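Local coordinates for periplasmic binding protein (Sulfurospirillum deleyianum, PDB 4PAG), which probably captures a solute, perhaps a ferric-chelate or cobalamin-type compound, for uptake by an ABC transporter, and carries a bound histidine in this crystal, at residues Y259-P262 against F266-T269; S192-L197 against H282-K287; D299-F304 against E316-Y321. All blocks are in the same frame, centred on the assembly; numbering follows the deposited sequence.

How the contacts relate
Contacts 1 and 2 lie in the core, their centres about 11 Å apart, whereas contact 3 is more peripheral, pairing two buried side chains with a partly exposed lysine. Contact 1 is a loop folded back after strand 258-260, and it alone of the three carries a hydrogen bond between its segments. Contacts 2 and 3 join helices through aliphatic side chains. Helix 277-288 serves contact 2 and also packs on contact 1, where Thr269 CG2 meets Ile284 CD1 at 3.7 Å; Trp268 reaches on to contact 3, with its CH2 3.7 Å from Val301 CG2. The bound histidine touches contacts 1 and 3, but not contact 2.

Contact 1 of 3, residues Y259-P262 against F266-T269; sequences YLVP and FNWT. With HIS (histidine), chain E.
Pro262 lies over the indole of Trp268, its CB 3.6 Å from the centroid of the five-membered ring and only 12° off the ring normal, a CH-pi contact made squarely over the face. The proline CG continues across the same face to the six-membered half, 3.6 Å from Trp268 CE3. Alongside this stack the backbone N of Trp268 donates to Pro262 O at 3.0 Å, a nearly straight bond (N-H...O 160°), so ring and main chain of the tryptophan grip one proline. Val261 fills the neighbouring position: CG1, anti to its own N (chi1 177°), comes 3.3 Å from Asn267 OD1 and also meets Thr269 OG1 tip to tip.

Asn267 sets the shape of the returning chain. Asn267 OD1 accepts from Thr269 N at 3.0 Å, in the carbonyl plane and on a lone pair, which makes an Asx turn; the same oxygen also accepts from Asp270 N, while ND2 is held by Gln233 and the carbonyl of Asp53. The pyrrole N-H of Trp268, NE1, is hydrogen-bonded to the hydroxyl of Tyr305, and the indole packs edge-to-face with Trp283. Replacing Trp268 with an alanine would probably uncover the proline face and leave Tyr305 without its indole partner.

The strand side of the contact reaches the ligand. ND1 of the bound histidine donates a weak hydrogen bond to Leu260 O at 3.3 Å, and Leu260 CD2 lies 3.2 Å from the ligand N. Val261 O is held by Lys263, which also bonds the histidine. The arrangement is a turn leaving the edge strand of a parallel sheet to line the ligand pocket, consistent with the placing of binding loops at strand ends in periplasmic binding proteins.

Contact 2 of 3, residues S192-L197 against H282-K287; sequences SEPLAL and HWIASK
Ile284 has CG1 anti to its carbonyl carbon (chi1 -69°), and an extended second torsion of 164° then carries CD1 out toward the short helix 193-197. On the other side Leu195 has the same first torsion (-64°), which brings its CD2 branch round to the isoleucine although its CB does not point there. The two side chains meet nearly square to one another, with Leu195 CD2 3.7 Å from Ile284 CD1. Leu195 CD2 also lies 4.0 Å from Ile284 CG2, so it touches both branches of the isoleucine rather than its end alone.

Ile284 CD1 has a second neighbour in Pro194. Ile284 CD1 packs 4.1 Å from Pro194 CB and lies beside the backbone oxygen of the same proline, so the methyl is shared between two consecutive residues of the short helix. The contact is small, apolar helix-to-helix packing: helix 193-197, just ahead of edge strand 201-202, meets helix 277-288, which follows strand 258-260 at the other edge of the four-stranded parallel sheet. Leu195 also touches Leu202 on strand 201-202, carrying the apolar packing to the sheet, and Ile284 touches Ala198 just past the short helix.

Other faces of helix 277-288 turn to different partners. His282 is hydrogen-bonded at both ring nitrogens, ND1 with the Tyr293 hydroxyl and NE2 with the backbone oxygen of Tyr154. Lys287 CG lies 4.2 Å above the plane of the Trp283 indole, toward its rim. Within the helix, Ser286 OG donates to Trp283 O, three residues earlier, at 2.6 Å; that oxygen also accepts from Lys287 N, so two donors share it.

Contact 3 of 3, residues D299-F304 against E316-Y321; sequences DKVKAF and EDLKTY. With HIS (histidine), chain E.
Leu318 reaches from helix 315-322 toward helix 297-309 and splits its two methyls between neighbouring residues there. Leu318 CD2 lies 3.8 Å from Val301 CG1, and the two side chains lie alongside one another, pointing opposite ways, so they meet flank to flank. The valine's CG1 stands anti to its backbone N (chi1 180°), which puts this methyl rather than CG2 against the leucine. The leucine's CD1 goes the other way, to Lys302, whose chain runs roughly perpendicular to the leucine. The touching atom is Lys302 CE, 3.4 Å from Leu318 CD1, closer than usual for two carbons.

The lysine is therefore used twice. Its methylenes cover the leucine, and beyond CE a bend at chi4 (-102°) turns the ammonium to the backbone oxygen of Leu313, in the connection between the two helices. Val301 is enclosed further by Trp268, Phe322 and Leu324, and the backbone of Leu318 is hydrogen-bonded to that of Leu324.

Within helix 315-322, Thr320 OG1 donates to Glu316 O at 2.9 Å from above the carbonyl plane, 42° out of it, while Thr320 N bonds the same oxygen. The methyl of Thr320 sits over the ring of Tyr321, which itself meets Phe60 edge-to-face. At this end of the segment Tyr321 O lies 3.0 Å from CD2 of the bound histidine. Two successive helices near the C-terminus, joined by a short connection, pack through aliphatic side chains, and the second brings Tyr321 to the ligand pocket.

Contact 1 of 3, residues Y259-P262 against F266-T269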
ATOM      1  N   TYR A 259       5.046  16.959  -3.049  1.00 14.89           N
ATOM      2  CA  TYR A 259       4.566  16.026  -4.079  1.00 14.83           C
ATOM      3  C   TYR A 259       3.329  15.274  -3.630  1.00 13.97           C
ATOM      4  O   TYR A 259       3.264  14.786  -2.498  1.00 13.34           O
ATOM      5  CB  TYR A 259       5.680  15.040  -4.473  1.00 15.75           C
ATOM      6  CG  TYR A 259       6.971  15.747  -4.858  1.00 16.81           C
ATOM      7  CD1 TYR A 259       7.105  16.367  -6.093  1.00 15.99           C
ATOM      8  CD2 TYR A 259       8.030  15.843  -3.961  1.00 17.41           C
ATOM      9  CE1 TYR A 259       8.264  17.056  -6.432  1.00 16.96           C
ATOM     10  CE2 TYR A 259       9.202  16.516  -4.298  1.00 18.10           C
ATOM     11  CZ  TYR A 259       9.311  17.113  -5.539  1.00 16.36           C
ATOM     12  OH  TYR A 259      10.463  17.773  -5.886  1.00 18.68           O
ATOM     13  N   LEU A 260       2.353  15.192  -4.531  1.00 13.10           N
ATOM     14  CA  LEU A 260       1.077  14.544  -4.265  1.00 13.39           C
ATOM     15  C   LEU A 260       1.175  13.061  -4.633  1.00 12.11           C
ATOM     16  O   LEU A 260       1.577  12.710  -5.731  1.00 12.47           O
ATOM     17  CB  LEU A 260      -0.032  15.222  -5.075  1.00 14.88           C
ATOM     18  CG  LEU A 260      -1.480  14.782  -4.887  1.00 16.95           C
ATOM     19  CD1 LEU A 260      -1.969  15.036  -3.472  1.00 18.44           C
ATOM     20  CD2 LEU A 260      -2.371  15.497  -5.903  1.00 18.50           C
ATOM     21  N   VAL A 261       0.818  12.192  -3.703  1.00 12.28           N
ATOM     22  CA  VAL A 261       0.911  10.748  -3.937  1.00 13.19           C
ATOM     23  C   VAL A 261      -0.102  10.316  -5.003  1.00 12.49           C
ATOM     24  O   VAL A 261      -1.283  10.612  -4.871  1.00 14.65           O
ATOM     25  CB  VAL A 261       0.645   9.953  -2.636  1.00 13.27           C
ATOM     26  CG1 VAL A 261       0.679   8.458  -2.887  1.00 13.11           C
ATOM     27  CG2 VAL A 261       1.658  10.309  -1.562  1.00 13.82           C
ATOM     28  N   PRO A 262       0.351   9.615  -6.062  1.00 11.90           N
ATOM     29  CA  PRO A 262      -0.580   9.052  -7.038  1.00 14.20           C
ATOM     30  C   PRO A 262      -1.504   7.984  -6.471  1.00 14.81           C
ATOM     31  O   PRO A 262      -1.139   7.247  -5.537  1.00 14.07           O
ATOM     32  CB  PRO A 262       0.338   8.431  -8.092  1.00 15.62           C
ATOM     33  CG  PRO A 262       1.627   9.160  -7.949  1.00 14.01           C
ATOM     34  CD  PRO A 262       1.747   9.429  -6.481  1.00 13.08           C
ATOM     35  N   PHE A 266      -4.771   2.232  -7.407  1.00 13.77           N
ATOM     36  CA  PHE A 266      -4.554   2.018  -5.989  1.00 12.98           C
ATOM     37  C   PHE A 266      -3.494   3.021  -5.528  1.00 13.00           C
ATOM     38  O   PHE A 266      -2.575   3.355  -6.279  1.00 12.34           O
ATOM     39  CB  PHE A 266      -4.010   0.615  -5.705  1.00 13.59           C
ATOM     40  CG  PHE A 266      -4.861  -0.524  -6.198  1.00 13.82           C
ATOM     41  CD1 PHE A 266      -6.255  -0.444  -6.257  1.00 14.68           C
ATOM     42  CD2 PHE A 266      -4.252  -1.733  -6.532  1.00 14.93           C
ATOM     43  CE1 PHE A 266      -7.009  -1.536  -6.683  1.00 14.33           C
ATOM     44  CE2 PHE A 266      -5.001  -2.823  -6.949  1.00 14.72           C
ATOM     45  CZ  PHE A 266      -6.383  -2.726  -7.019  1.00 13.66           C
ATOM     46  N   ASN A 267      -3.601   3.465  -4.285  1.00 12.39           N
ATOM     47  CA  ASN A 267      -2.641   4.423  -3.725  1.00 12.28           C
ATOM     48  C   ASN A 267      -1.219   3.860  -3.729  1.00 13.34           C
ATOM     49  O   ASN A 267      -0.997   2.698  -3.356  1.00 13.98           O
ATOM     50  CB  ASN A 267      -3.063   4.775  -2.308  1.00 12.71           C
ATOM     51  CG  ASN A 267      -2.433   6.059  -1.806  1.00 12.65           C
ATOM     52  OD1 ASN A 267      -1.233   6.106  -1.479  1.00 11.11           O
ATOM     53  ND2 ASN A 267      -3.242   7.107  -1.713  1.00 12.24           N
ATOM     54  N   TRP A 268      -0.257   4.682  -4.153  1.00 14.42           N
ATOM     55  CA  TRP A 268       1.129   4.249  -4.271  1.00 14.50           C
ATOM     56  C   TRP A 268       1.843   4.056  -2.929  1.00 13.61           C
ATOM     57  O   TRP A 268       2.850   3.359  -2.892  1.00 13.78           O
ATOM     58  CB  TRP A 268       1.948   5.219  -5.148  1.00 15.33           C
ATOM     59  CG  TRP A 268       1.692   5.091  -6.623  1.00 14.82           C
ATOM     60  CD1 TRP A 268       0.608   4.514  -7.226  1.00 15.13           C
ATOM     61  CD2 TRP A 268       2.522   5.579  -7.681  1.00 13.96           C
ATOM     62  NE1 TRP A 268       0.725   4.595  -8.584  1.00 15.00           N
ATOM     63  CE2 TRP A 268       1.887   5.249  -8.893  1.00 14.23           C
ATOM     64  CE3 TRP A 268       3.744   6.262  -7.722  1.00 13.62           C
ATOM     65  CZ2 TRP A 268       2.435   5.573 -10.137  1.00 13.51           C
ATOM     66  CZ3 TRP A 268       4.279   6.582  -8.957  1.00 12.86           C
ATOM     67  CH2 TRP A 268       3.625   6.242 -10.141  1.00 13.30           C
ATOM     68  N   THR A 269       1.349   4.650  -1.840  1.00 13.35           N
ATOM     69  CA  THR A 269       2.083   4.576  -0.556  1.00 14.95           C
ATOM     70  C   THR A 269       1.301   4.189   0.707  1.00 13.80           C
ATOM     71  O   THR A 269       1.910   3.704   1.661  1.00 15.26           O
ATOM     72  CB  THR A 269       2.874   5.882  -0.267  1.00 15.22           C
ATOM     73  OG1 THR A 269       1.986   6.924   0.155  1.00 16.17           O
ATOM     74  CG2 THR A 269       3.634   6.339  -1.495  1.00 16.83           C
TER
HETATM   75  N   HIS E 403      -4.068  14.614  -8.515  0.50 28.91           N
HETATM   76  CA  HIS E 403      -4.240  13.227  -8.001  0.50 25.90           C
HETATM   77  C   HIS E 403      -5.194  13.209  -6.816  0.50 22.60           C
HETATM   78  O   HIS E 403      -4.835  13.066  -5.639  0.50 15.82           O
HETATM   79  CB  HIS E 403      -2.897  12.616  -7.621  0.50 24.46           C
HETATM   80  CG  HIS E 403      -1.837  12.797  -8.662  0.50 24.82           C
HETATM   81  ND1 HIS E 403      -0.495  12.882  -8.357  0.50 21.02           N
HETATM   82  CD2 HIS E 403      -1.924  12.916 -10.007  0.50 27.39           C
HETATM   83  CE1 HIS E 403       0.200  13.033  -9.469  0.50 24.88           C
HETATM   84  NE2 HIS E 403      -0.643  13.057 -10.486  0.50 28.41           N
HETATM   85  OXT HIS E 403      -6.386  13.354  -7.038  0.50 24.38           O

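Contact 2 of 3, residues S192-L197 against H282-K287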
ATOM      1  N   SER A 192       3.676   4.714   7.120  1.00 16.55           N
ATOM      2  CA  SER A 192       4.822   5.486   6.605  1.00 16.41           C
ATOM      3  C   SER A 192       6.027   4.646   6.159  1.00 15.58           C
ATOM      4  O   SER A 192       7.018   5.194   5.679  1.00 15.89           O
ATOM      5  CB  SER A 192       5.292   6.488   7.662  1.00 18.37           C
ATOM      6  OG  SER A 192       5.780   5.820   8.808  1.00 19.03           O
ATOM      7  N   GLU A 193       5.928   3.326   6.289  1.00 15.53           N
ATOM      8  CA  GLU A 193       7.023   2.403   5.955  1.00 16.53           C
ATOM      9  C   GLU A 193       7.791   2.683   4.641  1.00 15.41           C
ATOM     10  O   GLU A 193       9.022   2.642   4.656  1.00 15.92           O
ATOM     11  CB  GLU A 193       6.507   0.954   5.963  1.00 17.62           C
ATOM     12  CG  GLU A 193       7.587  -0.103   5.791  1.00 19.35           C
ATOM     13  CD  GLU A 193       7.756  -0.591   4.357  1.00 20.91           C
ATOM     14  OE1 GLU A 193       6.946  -0.216   3.475  1.00 25.13           O
ATOM     15  OE2 GLU A 193       8.701  -1.377   4.107  1.00 21.92           O
ATOM     16  N   PRO A 194       7.086   2.951   3.514  1.00 13.97           N
ATOM     17  CA  PRO A 194       7.823   3.131   2.265  1.00 14.25           C
ATOM     18  C   PRO A 194       8.643   4.421   2.235  1.00 14.08           C
ATOM     19  O   PRO A 194       9.605   4.512   1.477  1.00 13.40           O
ATOM     20  CB  PRO A 194       6.725   3.176   1.202  1.00 15.55           C
ATOM     21  CG  PRO A 194       5.491   3.563   1.930  1.00 15.88           C
ATOM     22  CD  PRO A 194       5.629   2.959   3.286  1.00 15.55           C
ATOM     23  N   LEU A 195       8.267   5.395   3.059  1.00 13.07           N
ATOM     24  CA  LEU A 195       9.053   6.627   3.183  1.00 13.88           C
ATOM     25  C   LEU A 195      10.422   6.328   3.800  1.00 14.62           C
ATOM     26  O   LEU A 195      11.442   6.858   3.361  1.00 17.08           O
ATOM     27  CB  LEU A 195       8.293   7.664   4.004  1.00 15.55           C
ATOM     28  CG  LEU A 195       6.987   8.152   3.362  1.00 18.79           C
ATOM     29  CD1 LEU A 195       5.999   8.652   4.407  1.00 22.01           C
ATOM     30  CD2 LEU A 195       7.286   9.251   2.368  1.00 23.70           C
ATOM     31  N   ALA A 196      10.441   5.465   4.808  1.00 15.69           N
ATOM     32  CA  ALA A 196      11.697   5.023   5.423  1.00 16.48           C
ATOM     33  C   ALA A 196      12.462   4.070   4.507  1.00 16.16           C
ATOM     34  O   ALA A 196      13.691   4.126   4.430  1.00 16.73           O
ATOM     35  CB  ALA A 196      11.419   4.360   6.760  1.00 18.29           C
ATOM     36  N   LEU A 197      11.736   3.197   3.813  1.00 16.52           N
ATOM     37  CA  LEU A 197      12.354   2.251   2.875  1.00 17.81           C
ATOM     38  C   LEU A 197      13.053   2.966   1.716  1.00 17.67           C
ATOM     39  O   LEU A 197      14.055   2.480   1.179  1.00 20.09           O
ATOM     40  CB  LEU A 197      11.296   1.301   2.321  1.00 17.81           C
ATOM     41  CG  LEU A 197      11.811   0.050   1.619  1.00 20.46           C
ATOM     42  CD1 LEU A 197      12.471  -0.887   2.621  1.00 22.28           C
ATOM     43  CD2 LEU A 197      10.666  -0.647   0.894  1.00 20.35           C
ATOM     44  N   HIS A 282      10.060   3.595  -4.835  1.00 13.10           N
ATOM     45  CA  HIS A 282      10.947   4.147  -5.869  1.00 13.57           C
ATOM     46  C   HIS A 282      10.565   5.579  -6.223  1.00 14.56           C
ATOM     47  O   HIS A 282      11.433   6.461  -6.331  1.00 16.28           O
ATOM     48  CB  HIS A 282      10.960   3.280  -7.126  1.00 13.92           C
ATOM     49  CG  HIS A 282      11.943   2.159  -7.063  1.00 14.98           C
ATOM     50  ND1 HIS A 282      13.276   2.326  -7.367  1.00 15.60           N
ATOM     51  CD2 HIS A 282      11.795   0.861  -6.712  1.00 15.03           C
ATOM     52  CE1 HIS A 282      13.906   1.176  -7.212  1.00 16.77           C
ATOM     53  NE2 HIS A 282      13.029   0.272  -6.815  1.00 16.82           N
ATOM     54  N   TRP A 283       9.272   5.810  -6.404  1.00 14.04           N
ATOM     55  CA  TRP A 283       8.772   7.165  -6.647  1.00 14.63           C
ATOM     56  C   TRP A 283       9.201   8.117  -5.527  1.00 13.56           C
ATOM     57  O   TRP A 283       9.722   9.213  -5.795  1.00 13.24           O
ATOM     58  CB  TRP A 283       7.253   7.152  -6.805  1.00 14.44           C
ATOM     59  CG  TRP A 283       6.655   8.515  -6.901  1.00 15.63           C
ATOM     60  CD1 TRP A 283       6.647   9.330  -7.999  1.00 16.37           C
ATOM     61  CD2 TRP A 283       5.983   9.232  -5.865  1.00 14.25           C
ATOM     62  NE1 TRP A 283       6.007  10.503  -7.710  1.00 15.92           N
ATOM     63  CE2 TRP A 283       5.596  10.476  -6.405  1.00 14.56           C
ATOM     64  CE3 TRP A 283       5.676   8.952  -4.531  1.00 14.21           C
ATOM     65  CZ2 TRP A 283       4.904  11.429  -5.664  1.00 13.10           C
ATOM     66  CZ3 TRP A 283       5.002   9.909  -3.789  1.00 14.63           C
ATOM     67  CH2 TRP A 283       4.621  11.132  -4.362  1.00 13.57           C
ATOM     68  N   ILE A 284       9.001   7.699  -4.278  1.00 12.95           N
ATOM     69  CA  ILE A 284       9.482   8.479  -3.124  1.00 13.87           C
ATOM     70  C   ILE A 284      11.004   8.733  -3.195  1.00 13.84           C
ATOM     71  O   ILE A 284      11.461   9.870  -2.986  1.00 13.30           O
ATOM     72  CB  ILE A 284       9.139   7.802  -1.773  1.00 14.39           C
ATOM     73  CG1 ILE A 284       7.628   7.837  -1.516  1.00 15.08           C
ATOM     74  CG2 ILE A 284       9.842   8.498  -0.622  1.00 14.45           C
ATOM     75  CD1 ILE A 284       7.183   6.868  -0.440  1.00 15.34           C
ATOM     76  N   ALA A 285      11.786   7.690  -3.468  1.00 14.41           N
ATOM     77  CA  ALA A 285      13.246   7.842  -3.565  1.00 14.95           C
ATOM     78  C   ALA A 285      13.648   8.875  -4.623  1.00 15.55           C
ATOM     79  O   ALA A 285      14.572   9.681  -4.410  1.00 16.46           O
ATOM     80  CB  ALA A 285      13.906   6.501  -3.859  1.00 15.40           C
ATOM     81  N   SER A 286      12.941   8.858  -5.749  1.00 13.90           N
ATOM     82  CA  SER A 286      13.180   9.806  -6.842  1.00 15.59           C
ATOM     83  C   SER A 286      12.931  11.251  -6.399  1.00 16.52           C
ATOM     84  O   SER A 286      13.586  12.166  -6.884  1.00 20.05           O
ATOM     85  CB  SER A 286      12.324   9.473  -8.071  1.00 17.50           C
ATOM     86  OG  SER A 286      10.967   9.887  -7.918  1.00 18.69           O
ATOM     87  N   LYS A 287      11.993  11.447  -5.480  1.00 16.23           N
ATOM     88  CA  LYS A 287      11.704  12.778  -4.952  1.00 16.10           C
ATOM     89  C   LYS A 287      12.662  13.178  -3.822  1.00 14.96           C
ATOM     90  O   LYS A 287      13.015  14.343  -3.708  1.00 18.16           O
ATOM     91  CB  LYS A 287      10.253  12.857  -4.468  1.00 17.37           C
ATOM     92  CG  LYS A 287       9.202  12.591  -5.540  1.00 19.28           C
ATOM     93  CD  LYS A 287       9.380  13.464  -6.780  1.00 20.12           C
ATOM     94  CE  LYS A 287       8.259  13.232  -7.778  1.00 21.67           C
ATOM     95  NZ  LYS A 287       8.663  13.685  -9.132  1.00 22.58           N
TER

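Contact 3 of 3, residues D299-F304 against E316-Y321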
ATOM      1  N   ASP A 299      10.090   4.930 -16.539  1.00 19.78           N
ATOM      2  CA  ASP A 299      10.227   3.582 -17.108  1.00 18.79           C
ATOM      3  C   ASP A 299       9.834   2.483 -16.116  1.00 17.77           C
ATOM      4  O   ASP A 299       9.268   1.470 -16.509  1.00 17.56           O
ATOM      5  CB  ASP A 299      11.652   3.347 -17.612  1.00 20.24           C
ATOM      6  CG  ASP A 299      11.998   4.205 -18.816  1.00 25.42           C
ATOM      7  OD1 ASP A 299      11.092   4.855 -19.390  1.00 27.71           O
ATOM      8  OD2 ASP A 299      13.187   4.221 -19.200  1.00 32.40           O
ATOM      9  N   LYS A 300      10.150   2.676 -14.841  1.00 17.01           N
ATOM     10  CA  LYS A 300       9.673   1.762 -13.790  1.00 17.17           C
ATOM     11  C   LYS A 300       8.145   1.751 -13.683  1.00 15.96           C
ATOM     12  O   LYS A 300       7.538   0.689 -13.553  1.00 16.01           O
ATOM     13  CB  LYS A 300      10.285   2.117 -12.442  1.00 16.96           C
ATOM     14  CG  LYS A 300      11.764   1.795 -12.374  1.00 18.62           C
ATOM     15  CD  LYS A 300      12.268   1.700 -10.944  1.00 20.45           C
ATOM     16  CE  LYS A 300      13.599   0.973 -10.881  1.00 21.76           C
ATOM     17  NZ  LYS A 300      13.440  -0.485 -11.126  1.00 25.11           N
ATOM     18  N   VAL A 301       7.528   2.925 -13.759  1.00 16.20           N
ATOM     19  CA  VAL A 301       6.065   3.003 -13.756  1.00 16.14           C
ATOM     20  C   VAL A 301       5.505   2.189 -14.922  1.00 15.52           C
ATOM     21  O   VAL A 301       4.590   1.382 -14.743  1.00 15.40           O
ATOM     22  CB  VAL A 301       5.544   4.463 -13.827  1.00 15.83           C
ATOM     23  CG1 VAL A 301       4.022   4.494 -13.810  1.00 16.55           C
ATOM     24  CG2 VAL A 301       6.082   5.298 -12.672  1.00 16.65           C
ATOM     25  N   LYS A 302       6.068   2.386 -16.113  1.00 15.16           N
ATOM     26  CA  LYS A 302       5.566   1.710 -17.309  1.00 16.27           C
ATOM     27  C   LYS A 302       5.674   0.197 -17.191  1.00 15.28           C
ATOM     28  O   LYS A 302       4.705  -0.504 -17.470  1.00 16.41           O
ATOM     29  CB  LYS A 302       6.274   2.211 -18.584  1.00 18.85           C
ATOM     30  CG  LYS A 302       5.715   3.520 -19.112  1.00 22.73           C
ATOM     31  CD  LYS A 302       6.597   4.087 -20.227  1.00 30.24           C
ATOM     32  CE  LYS A 302       5.956   5.275 -20.928  1.00 38.31           C
ATOM     33  NZ  LYS A 302       5.362   4.926 -22.249  1.00 48.22           N
ATOM     34  N   ALA A 303       6.834  -0.297 -16.754  1.00 15.70           N
ATOM     35  CA  ALA A 303       7.052  -1.740 -16.599  1.00 14.88           C
ATOM     36  C   ALA A 303       6.155  -2.333 -15.512  1.00 15.11           C
ATOM     37  O   ALA A 303       5.587  -3.405 -15.681  1.00 14.20           O
ATOM     38  CB  ALA A 303       8.511  -2.034 -16.282  1.00 13.82           C
ATOM     39  N   PHE A 304       6.029  -1.622 -14.402  1.00 15.46           N
ATOM     40  CA  PHE A 304       5.207  -2.085 -13.291  1.00 15.18           C
ATOM     41  C   PHE A 304       3.728  -2.195 -13.702  1.00 14.54           C
ATOM     42  O   PHE A 304       3.073  -3.216 -13.450  1.00 14.41           O
ATOM     43  CB  PHE A 304       5.396  -1.164 -12.088  1.00 14.38           C
ATOM     44  CG  PHE A 304       4.677  -1.617 -10.856  1.00 13.82           C
ATOM     45  CD1 PHE A 304       3.374  -1.220 -10.626  1.00 14.23           C
ATOM     46  CD2 PHE A 304       5.301  -2.440  -9.927  1.00 14.60           C
ATOM     47  CE1 PHE A 304       2.701  -1.630  -9.498  1.00 14.63           C
ATOM     48  CE2 PHE A 304       4.632  -2.852  -8.790  1.00 15.23           C
ATOM     49  CZ  PHE A 304       3.329  -2.444  -8.579  1.00 15.75           C
ATOM     50  N   GLU A 316       1.436  10.851 -22.260  1.00 31.10           N
ATOM     51  CA  GLU A 316       0.356  11.702 -21.780  1.00 34.55           C
ATOM     52  C   GLU A 316      -0.325  11.097 -20.542  1.00 30.93           C
ATOM     53  O   GLU A 316      -0.686  11.829 -19.623  1.00 29.68           O
ATOM     54  CB  GLU A 316      -0.665  11.975 -22.890  1.00 40.28           C
ATOM     55  CG  GLU A 316      -1.694  13.050 -22.554  1.00 49.16           C
ATOM     56  CD  GLU A 316      -1.076  14.394 -22.184  1.00 53.36           C
ATOM     57  OE1 GLU A 316      -0.010  14.752 -22.734  1.00 59.49           O
ATOM     58  OE2 GLU A 316      -1.663  15.102 -21.341  1.00 67.87           O
ATOM     59  N   ASP A 317      -0.486   9.773 -20.513  1.00 29.42           N
ATOM     60  CA  ASP A 317      -1.021   9.084 -19.327  1.00 27.73           C
ATOM     61  C   ASP A 317      -0.148   9.308 -18.106  1.00 23.41           C
ATOM     62  O   ASP A 317      -0.658   9.487 -17.001  1.00 24.98           O
ATOM     63  CB  ASP A 317      -1.120   7.566 -19.547  1.00 30.50           C
ATOM     64  CG  ASP A 317      -2.172   7.181 -20.554  1.00 32.73           C
ATOM     65  OD1 ASP A 317      -3.134   7.956 -20.738  1.00 37.13           O
ATOM     66  OD2 ASP A 317      -2.035   6.093 -21.158  1.00 31.38           O
ATOM     67  N   LEU A 318       1.168   9.263 -18.302  1.00 19.56           N
ATOM     68  CA  LEU A 318       2.103   9.441 -17.195  1.00 19.92           C
ATOM     69  C   LEU A 318       1.961  10.831 -16.598  1.00 24.93           C
ATOM     70  O   LEU A 318       2.018  10.999 -15.379  1.00 25.84           O
ATOM     71  CB  LEU A 318       3.539   9.203 -17.647  1.00 22.83           C
ATOM     72  CG  LEU A 318       3.931   7.760 -17.966  1.00 26.64           C
ATOM     73  CD1 LEU A 318       5.283   7.737 -18.662  1.00 29.12           C
ATOM     74  CD2 LEU A 318       3.966   6.896 -16.709  1.00 26.24           C
ATOM     75  N   LYS A 319       1.758  11.816 -17.467  1.00 26.66           N
ATOM     76  CA  LYS A 319       1.530  13.186 -17.041  1.00 29.58           C
ATOM     77  C   LYS A 319       0.190  13.299 -16.322  1.00 28.71           C
ATOM     78  O   LYS A 319       0.126  13.798 -15.204  1.00 32.95           O
ATOM     79  CB  LYS A 319       1.556  14.128 -18.248  1.00 32.63           C
ATOM     80  CG  LYS A 319       1.514  15.603 -17.879  1.00 38.86           C
ATOM     81  CD  LYS A 319       1.340  16.482 -19.110  1.00 44.27           C
ATOM     82  CE  LYS A 319       0.944  17.900 -18.723  1.00 49.48           C
ATOM     83  NZ  LYS A 319       2.028  18.603 -17.980  1.00 51.52           N
ATOM     84  N   THR A 320      -0.866  12.814 -16.969  1.00 27.43           N
ATOM     85  CA  THR A 320      -2.235  12.930 -16.470  1.00 29.99           C
ATOM     86  C   THR A 320      -2.444  12.277 -15.111  1.00 28.01           C
ATOM     87  O   THR A 320      -2.966  12.900 -14.196  1.00 27.74           O
ATOM     88  CB  THR A 320      -3.233  12.297 -17.463  1.00 32.75           C
ATOM     89  OG1 THR A 320      -3.179  13.006 -18.704  1.00 36.11           O
ATOM     90  CG2 THR A 320      -4.662  12.340 -16.923  1.00 35.64           C
ATOM     91  N   TYR A 321      -2.059  11.015 -14.986  1.00 25.91           N
ATOM     92  CA  TYR A 321      -2.310  10.279 -13.752  1.00 25.34           C
ATOM     93  C   TYR A 321      -1.243  10.453 -12.675  1.00 26.27           C
ATOM     94  O   TYR A 321      -1.559  10.355 -11.489  1.00 29.28           O
ATOM     95  CB  TYR A 321      -2.510   8.797 -14.065  1.00 24.52           C
ATOM     96  CG  TYR A 321      -3.740   8.563 -14.906  1.00 25.48           C
ATOM     97  CD1 TYR A 321      -5.005   8.702 -14.356  1.00 26.73           C
ATOM     98  CD2 TYR A 321      -3.643   8.223 -16.250  1.00 27.08           C
ATOM     99  CE1 TYR A 321      -6.140   8.503 -15.118  1.00 31.11           C
ATOM    100  CE2 TYR A 321      -4.772   8.021 -17.020  1.00 29.85           C
ATOM    101  CZ  TYR A 321      -6.019   8.160 -16.449  1.00 34.77           C
ATOM    102  OH  TYR A 321      -7.153   7.959 -17.198  1.00 43.55           O
TER
HETATM  103  N   HIS E 403      -4.068  14.614  -8.515  0.50 28.91           N
HETATM  104  CA  HIS E 403      -4.240  13.227  -8.001  0.50 25.90           C
HETATM  105  C   HIS E 403      -5.194  13.209  -6.816  0.50 22.60           C
HETATM  106  O   HIS E 403      -4.835  13.066  -5.639  0.50 15.82           O
HETATM  107  CB  HIS E 403      -2.897  12.616  -7.621  0.50 24.46           C
HETATM  108  CG  HIS E 403      -1.837  12.797  -8.662  0.50 24.82           C
HETATM  109  ND1 HIS E 403      -0.495  12.882  -8.357  0.50 21.02           N
HETATM  110  CD2 HIS E 403      -1.924  12.916 -10.007  0.50 27.39           C
HETATM  111  CE1 HIS E 403       0.200  13.033  -9.469  0.50 24.88           C
HETATM  112  NE2 HIS E 403      -0.643  13.057 -10.486  0.50 28.41           N
HETATM  113  OXT HIS E 403      -6.386  13.354  -7.038  0.50 24.38           O